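Local coordinates for protein polyphenol oxidase (Geobacillus stearothermophilus, PDB 6T0Y) that catalyses the phosphorolysis of adenosine, inosine and S-methyl-5'-thioadenosine with the help of zinc, and also deaminates adenosine, at residues D125-Y130 with V174-A179; V139-A144 with M264-G269. All blocks are in the same frame, centred on the assembly; numbering follows the deposited sequence.

Interaction 1 and interaction 2 lie side by side near the centre of the folded chain, their centres about 8 Å apart. Along the sequence they cross: 125-130 comes first, then 139-144, 174-179 and 264-269. Strands 127-133, 138-144 and 173-176 belong to one mixed sheet, with 127-133 in the middle of the three, so interaction 1 is an in-sheet pairing. Strand 264-269 belongs to the other six-stranded sheet, and interaction 2 joins the two sheets. Y130 reaches both contacts, its OH lying 3.3 Å from A266 CB. At one end of neighbouring strands, C126 and H143 bring their side chains to the same catalytic zinc.

Interaction 1. Residues D125-Y130 with V174-A179; sequences DCVPIY and VAIGPA. With ZN (zinc ion), chain C.
Three backbone hydrogen bonds tie 125-130 to 174-179. Y130 and A175 form a hydrogen-bonded antiparallel pair: Y130 N gives to A175 O at 2.8 Å, and A175 N returns a bond to Y130 O at 2.9 Å. G177 N then reaches P128 O in an almost straight line, 177° at the hydrogen. I129 and I176, between these bonds, make a non-hydrogen-bonded pair. Past G177 no direct hydrogen bond joins the two segments, and a water bridges them instead: it accepts from D125 N and donates to both C126 O and P178 O.

Apolar contacts fall on two faces of the sheet. On the face of I129 and I176, I129 CG2 meets V174 CG1 at 3.6 Å, the two side chains crossing at a slant; both methyls stand anti to their backbone N. V127 CG1 approaches I176 CG2 in a similar oblique way, while V127 CG2 touches the methyl of A179. Helix 219-229 covers this side. On the other face the tyrosine ring of Y130 turns an edge to A175 O, which lies near the ring plane, 3.4 Å from Y130 CD1. Its hydroxyl bonds to G27 O.

Strands 127-133 and 173-176 are neighbours in a mixed six-stranded sheet of this YfiH/LACC1-family enzyme, and the metal site sits where 125-130 enters its strand. There side-chain carbons meet backbone oxygens: A179 CB lies 3.4 Å from D125 O, and P128 CD fits closely against P178 O at 3.2 Å.

Metal binding comes from C126, whose SG coordinates the catalytic zinc along with H81 and H143. SG stands anti to the carbonyl carbon, whose oxygen takes the bridging water. D125 turns its carboxylate elsewhere, to T244 and S253 through OD2 and to the backbone N of R255 through OD1.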
loop_
_atom_site.group_PDB
_atom_site.type_symbol
_atom_site.label_atom_id
_atom_site.label_comp_id
_atom_site.label_asym_id
_atom_site.label_seq_id
_atom_site.Cartn_x
_atom_site.Cartn_y
_atom_site.Cartn_z
ATOM N N ASP A 125 5.773 6.784 -1.375
ATOM C CA ASP A 125 5.373 7.343 -2.665
ATOM C C ASP A 125 4.595 6.340 -3.515
ATOM O O ASP A 125 3.692 6.713 -4.261
ATOM C CB ASP A 125 6.518 7.794 -3.571
ATOM C CG ASP A 125 7.108 9.159 -3.227
ATOM O OD1 ASP A 125 8.187 9.447 -3.786
ATOM O OD2 ASP A 125 6.545 9.950 -2.432
ATOM N N CYS A 126 4.950 5.057 -3.447
ATOM C CA CYS A 126 4.251 4.056 -4.230
ATOM C C CYS A 126 2.830 3.871 -3.707
ATOM O O CYS A 126 2.502 4.246 -2.595
ATOM C CB CYS A 126 5.032 2.743 -4.179
ATOM S SG CYS A 126 6.614 2.751 -5.054
ATOM N N VAL A 127 1.957 3.298 -4.531
ATOM C CA VAL A 127 0.537 3.280 -4.192
ATOM C C VAL A 127 0.215 2.113 -3.270
ATOM O O VAL A 127 0.440 0.951 -3.646
ATOM C CB VAL A 127 -0.349 3.195 -5.447
ATOM C CG1 VAL A 127 -1.795 3.174 -5.060
ATOM C CG2 VAL A 127 -0.060 4.329 -6.393
ATOM N N PRO A 128 -0.342 2.371 -2.087
ATOM C CA PRO A 128 -0.857 1.283 -1.262
ATOM C C PRO A 128 -2.294 0.988 -1.649
ATOM O O PRO A 128 -3.143 1.881 -1.642
ATOM C CB PRO A 128 -0.751 1.847 0.149
ATOM C CG PRO A 128 -0.865 3.318 -0.013
ATOM C CD PRO A 128 -0.500 3.677 -1.418
ATOM N N ILE A 129 -2.583 -0.267 -1.964
ATOM C CA ILE A 129 -3.914 -0.661 -2.380
ATOM C C ILE A 129 -4.452 -1.633 -1.354
ATOM O O ILE A 129 -3.916 -2.732 -1.199
ATOM C CB ILE A 129 -3.944 -1.293 -3.769
ATOM C CG1 ILE A 129 -3.187 -0.414 -4.757
ATOM C CG2 ILE A 129 -5.372 -1.481 -4.212
ATOM C CD1 ILE A 129 -3.009 -1.034 -6.101
ATOM N N TYR A 130 -5.512 -1.230 -0.674
ATOM C CA TYR A 130 -6.132 -2.022 0.363
ATOM C C TYR A 130 -7.376 -2.680 -0.207
ATOM O O TYR A 130 -8.169 -2.028 -0.879
ATOM C CB TYR A 130 -6.578 -1.133 1.521
ATOM C CG TYR A 130 -5.510 -0.302 2.200
ATOM C CD1 TYR A 130 -4.975 0.828 1.599
ATOM C CD2 TYR A 130 -5.081 -0.607 3.480
ATOM C CE1 TYR A 130 -4.034 1.618 2.248
ATOM C CE2 TYR A 130 -4.140 0.182 4.129
ATOM C CZ TYR A 130 -3.635 1.303 3.501
ATOM O OH TYR A 130 -2.722 2.117 4.126
ATOM N N VAL A 174 -12.185 -1.508 -2.315
ATOM C CA VAL A 174 -10.788 -1.112 -2.411
ATOM C C VAL A 174 -10.622 0.304 -1.898
ATOM O O VAL A 174 -11.442 1.174 -2.173
ATOM C CB VAL A 174 -10.284 -1.194 -3.863
ATOM C CG1 VAL A 174 -8.900 -0.611 -3.976
ATOM C CG2 VAL A 174 -10.345 -2.605 -4.343
ATOM N N ALA A 175 -9.537 0.539 -1.172
ATOM C CA ALA A 175 -9.076 1.878 -0.839
ATOM C C ALA A 175 -7.687 2.036 -1.428
ATOM O O ALA A 175 -6.811 1.194 -1.202
ATOM C CB ALA A 175 -9.069 2.116 0.666
ATOM N N ILE A 176 -7.503 3.102 -2.187
ATOM C CA ILE A 176 -6.209 3.476 -2.724
ATOM C C ILE A 176 -5.697 4.601 -1.845
ATOM O O ILE A 176 -6.334 5.657 -1.739
ATOM C CB ILE A 176 -6.335 3.904 -4.192
ATOM C CG1 ILE A 176 -6.733 2.691 -5.034
ATOM C CG2 ILE A 176 -5.052 4.556 -4.668
ATOM C CD1 ILE A 176 -7.128 3.037 -6.476
ATOM N N GLY A 177 -4.592 4.346 -1.159
ATOM C CA GLY A 177 -4.116 5.249 -0.136
ATOM C C GLY A 177 -3.163 6.322 -0.620
ATOM O O GLY A 177 -2.886 6.463 -1.814
ATOM N N PRO A 178 -2.660 7.112 0.327
ATOM C CA PRO A 178 -1.730 8.203 -0.004
ATOM C C PRO A 178 -0.526 7.707 -0.782
ATOM O O PRO A 178 0.077 6.687 -0.456
ATOM C CB PRO A 178 -1.331 8.741 1.370
ATOM C CG PRO A 178 -2.535 8.451 2.217
ATOM C CD PRO A 178 -2.993 7.108 1.762
ATOM N N ALA A 179 -0.155 8.471 -1.800
ATOM C CA ALA A 179 0.892 8.091 -2.731
ATOM C C ALA A 179 1.280 9.357 -3.474
ATOM O O ALA A 179 0.649 10.403 -3.326
ATOM C CB ALA A 179 0.386 7.003 -3.680
HETATM ZN ZN ZN C . 7.806 0.897 -3.764
HETATM O O HOH W 1 3.026 6.003 -0.625
#

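Interaction 2. Residues V139-A144 with M264-G269; sequences VGLAHA and MLAFIG. With ZN (zinc ion), chain C.
V139 and G269 are the nearest backbone pair, 6.5 Å between their CA atoms, and from there the two strands run almost antiparallel, 164° between their directions. Their axes come no closer than 6.7 Å, and no hydrogen bond passes between them. The backbones are joined through side chains that point across from V139 and L141 on one strand and from A266 and I268 on the other.

I268 carries much of the contact. Its CG1 lies anti to the backbone N (chi1 -170°), which sends the CG1-CD1 arm alongside V139 and puts CG2 on the side of L141. CG1 sits 3.8 Å from V139 CB, and the two side chains lie alongside each other, pointing opposite ways, so that CD1 also meets V139 CG1. On the other branch, I268 CG2 rests 3.7 Å from G140 O and touches L141 CB at 4.0 Å.

This is sheet-on-sheet packing: strand 138-144 lies in one mixed six-stranded sheet and strand 264-269 in another, the two filling the interior between them with largely apolar side chains, aromatic as well as aliphatic. Beside the pair, Y130 of the neighbouring strand touches both L141 and A266, and L121 and L28 add to the same layer.

L141 sets both its methyls against A266 CB, with CD2 3.9 Å from it. CD2 goes further, coming to 3.3 Å of the carbonyl oxygen A266 O.

Two residues beyond L141, near the end of the strand, H143 places NE2 on the catalytic zinc at 2.0 Å. H81 and C126 bind the same ion. The other ring nitrogen, ND1, is hydrogen-bonded to D108 OD2, so the ring is held at both nitrogens, by the zinc and by D108, which limits its rotation.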
loop_
_atom_site.group_PDB
_atom_site.type_symbol
_atom_site.label_atom_id
_atom_site.label_comp_id
_atom_site.label_asym_id
_atom_site.label_seq_id
_atom_site.Cartn_x
_atom_site.Cartn_y
_atom_site.Cartn_z
ATOM N N VAL A 139 -8.983 -9.863 3.547
ATOM C CA VAL A 139 -8.315 -8.575 3.451
ATOM C C VAL A 139 -7.064 -8.774 2.612
ATOM O O VAL A 139 -6.463 -9.852 2.602
ATOM C CB VAL A 139 -7.960 -7.926 4.811
ATOM C CG1 VAL A 139 -9.212 -7.649 5.601
ATOM C CG2 VAL A 139 -7.009 -8.773 5.611
ATOM N N GLY A 140 -6.659 -7.717 1.931
ATOM C CA GLY A 140 -5.432 -7.776 1.164
ATOM C C GLY A 140 -4.790 -6.412 1.104
ATOM O O GLY A 140 -5.423 -5.385 1.332
ATOM N N LEU A 141 -3.518 -6.419 0.743
ATOM C CA LEU A 141 -2.728 -5.203 0.645
ATOM C C LEU A 141 -1.652 -5.403 -0.403
ATOM O O LEU A 141 -0.934 -6.401 -0.380
ATOM C CB LEU A 141 -2.124 -4.887 2.019
ATOM C CG LEU A 141 -1.317 -3.605 2.168
ATOM C CD1 LEU A 141 -2.080 -2.377 1.743
ATOM C CD2 LEU A 141 -0.859 -3.497 3.618
ATOM N N ALA A 142 -1.558 -4.466 -1.328
ATOM C CA ALA A 142 -0.585 -4.528 -2.401
ATOM C C ALA A 142 0.179 -3.217 -2.506
ATOM O O ALA A 142 -0.339 -2.146 -2.202
ATOM C CB ALA A 142 -1.253 -4.815 -3.740
ATOM N N HIS A 143 1.413 -3.340 -2.951
ATOM C CA HIS A 143 2.353 -2.250 -3.175
ATOM C C HIS A 143 2.518 -2.087 -4.675
ATOM O O HIS A 143 3.015 -2.984 -5.350
ATOM C CB HIS A 143 3.656 -2.647 -2.460
ATOM C CG HIS A 143 4.892 -1.934 -2.909
ATOM N ND1 HIS A 143 5.891 -2.562 -3.628
ATOM C CD2 HIS A 143 5.359 -0.698 -2.622
ATOM C CE1 HIS A 143 6.878 -1.711 -3.834
ATOM N NE2 HIS A 143 6.571 -0.563 -3.254
ATOM N N ALA A 144 2.117 -0.935 -5.200
ATOM C CA ALA A 144 2.156 -0.673 -6.635
ATOM C C ALA A 144 2.891 0.631 -6.959
ATOM O O ALA A 144 2.299 1.706 -6.933
ATOM C CB ALA A 144 0.730 -0.661 -7.180
ATOM N N MET A 264 6.528 4.781 5.666
ATOM C CA MET A 264 5.292 4.551 6.391
ATOM C C MET A 264 4.903 3.085 6.252
ATOM O O MET A 264 5.297 2.410 5.310
ATOM C CB MET A 264 4.166 5.402 5.808
ATOM C CG MET A 264 4.365 6.884 5.935
ATOM S SD MET A 264 5.311 7.687 4.633
ATOM C CE MET A 264 4.225 7.559 3.202
ATOM N N LEU A 265 4.117 2.608 7.205
ATOM C CA LEU A 265 3.545 1.275 7.136
ATOM C C LEU A 265 2.068 1.389 6.799
ATOM O O LEU A 265 1.324 2.086 7.487
ATOM C CB LEU A 265 3.688 0.561 8.475
ATOM C CG LEU A 265 3.453 -0.940 8.389
ATOM C CD1 LEU A 265 4.733 -1.597 7.868
ATOM C CD2 LEU A 265 2.998 -1.520 9.687
ATOM N N ALA A 266 1.660 0.707 5.738
ATOM C CA ALA A 266 0.261 0.433 5.453
ATOM C C ALA A 266 -0.057 -0.906 6.081
ATOM O O ALA A 266 0.736 -1.846 6.024
ATOM C CB ALA A 266 0.018 0.331 3.951
ATOM N N PHE A 267 -1.246 -1.020 6.655
ATOM C CA PHE A 267 -1.590 -2.232 7.371
ATOM C C PHE A 267 -3.078 -2.514 7.241
ATOM O O PHE A 267 -3.897 -1.604 7.113
ATOM C CB PHE A 267 -1.173 -2.156 8.843
ATOM C CG PHE A 267 -1.693 -0.942 9.570
ATOM C CD1 PHE A 267 -2.940 -0.933 10.183
ATOM C CD2 PHE A 267 -0.924 0.210 9.608
ATOM C CE1 PHE A 267 -3.380 0.206 10.822
ATOM C CE2 PHE A 267 -1.366 1.330 10.246
ATOM C CZ PHE A 267 -2.583 1.335 10.848
ATOM N N ILE A 268 -3.420 -3.798 7.276
ATOM C CA ILE A 268 -4.802 -4.241 7.311
ATOM C C ILE A 268 -4.855 -5.613 7.961
ATOM O O ILE A 268 -4.043 -6.493 7.672
ATOM C CB ILE A 268 -5.449 -4.229 5.909
ATOM C CG1 ILE A 268 -6.957 -4.458 6.014
ATOM C CG2 ILE A 268 -4.778 -5.218 4.968
ATOM C CD1 ILE A 268 -7.735 -4.115 4.791
ATOM N N GLY A 269 -5.852 -5.812 8.812
ATOM C CA GLY A 269 -6.083 -7.102 9.429
ATOM C C GLY A 269 -7.408 -7.035 10.151
ATOM O O GLY A 269 -8.038 -5.985 10.231
HETATM ZN ZN ZN C . 7.806 0.897 -3.764
#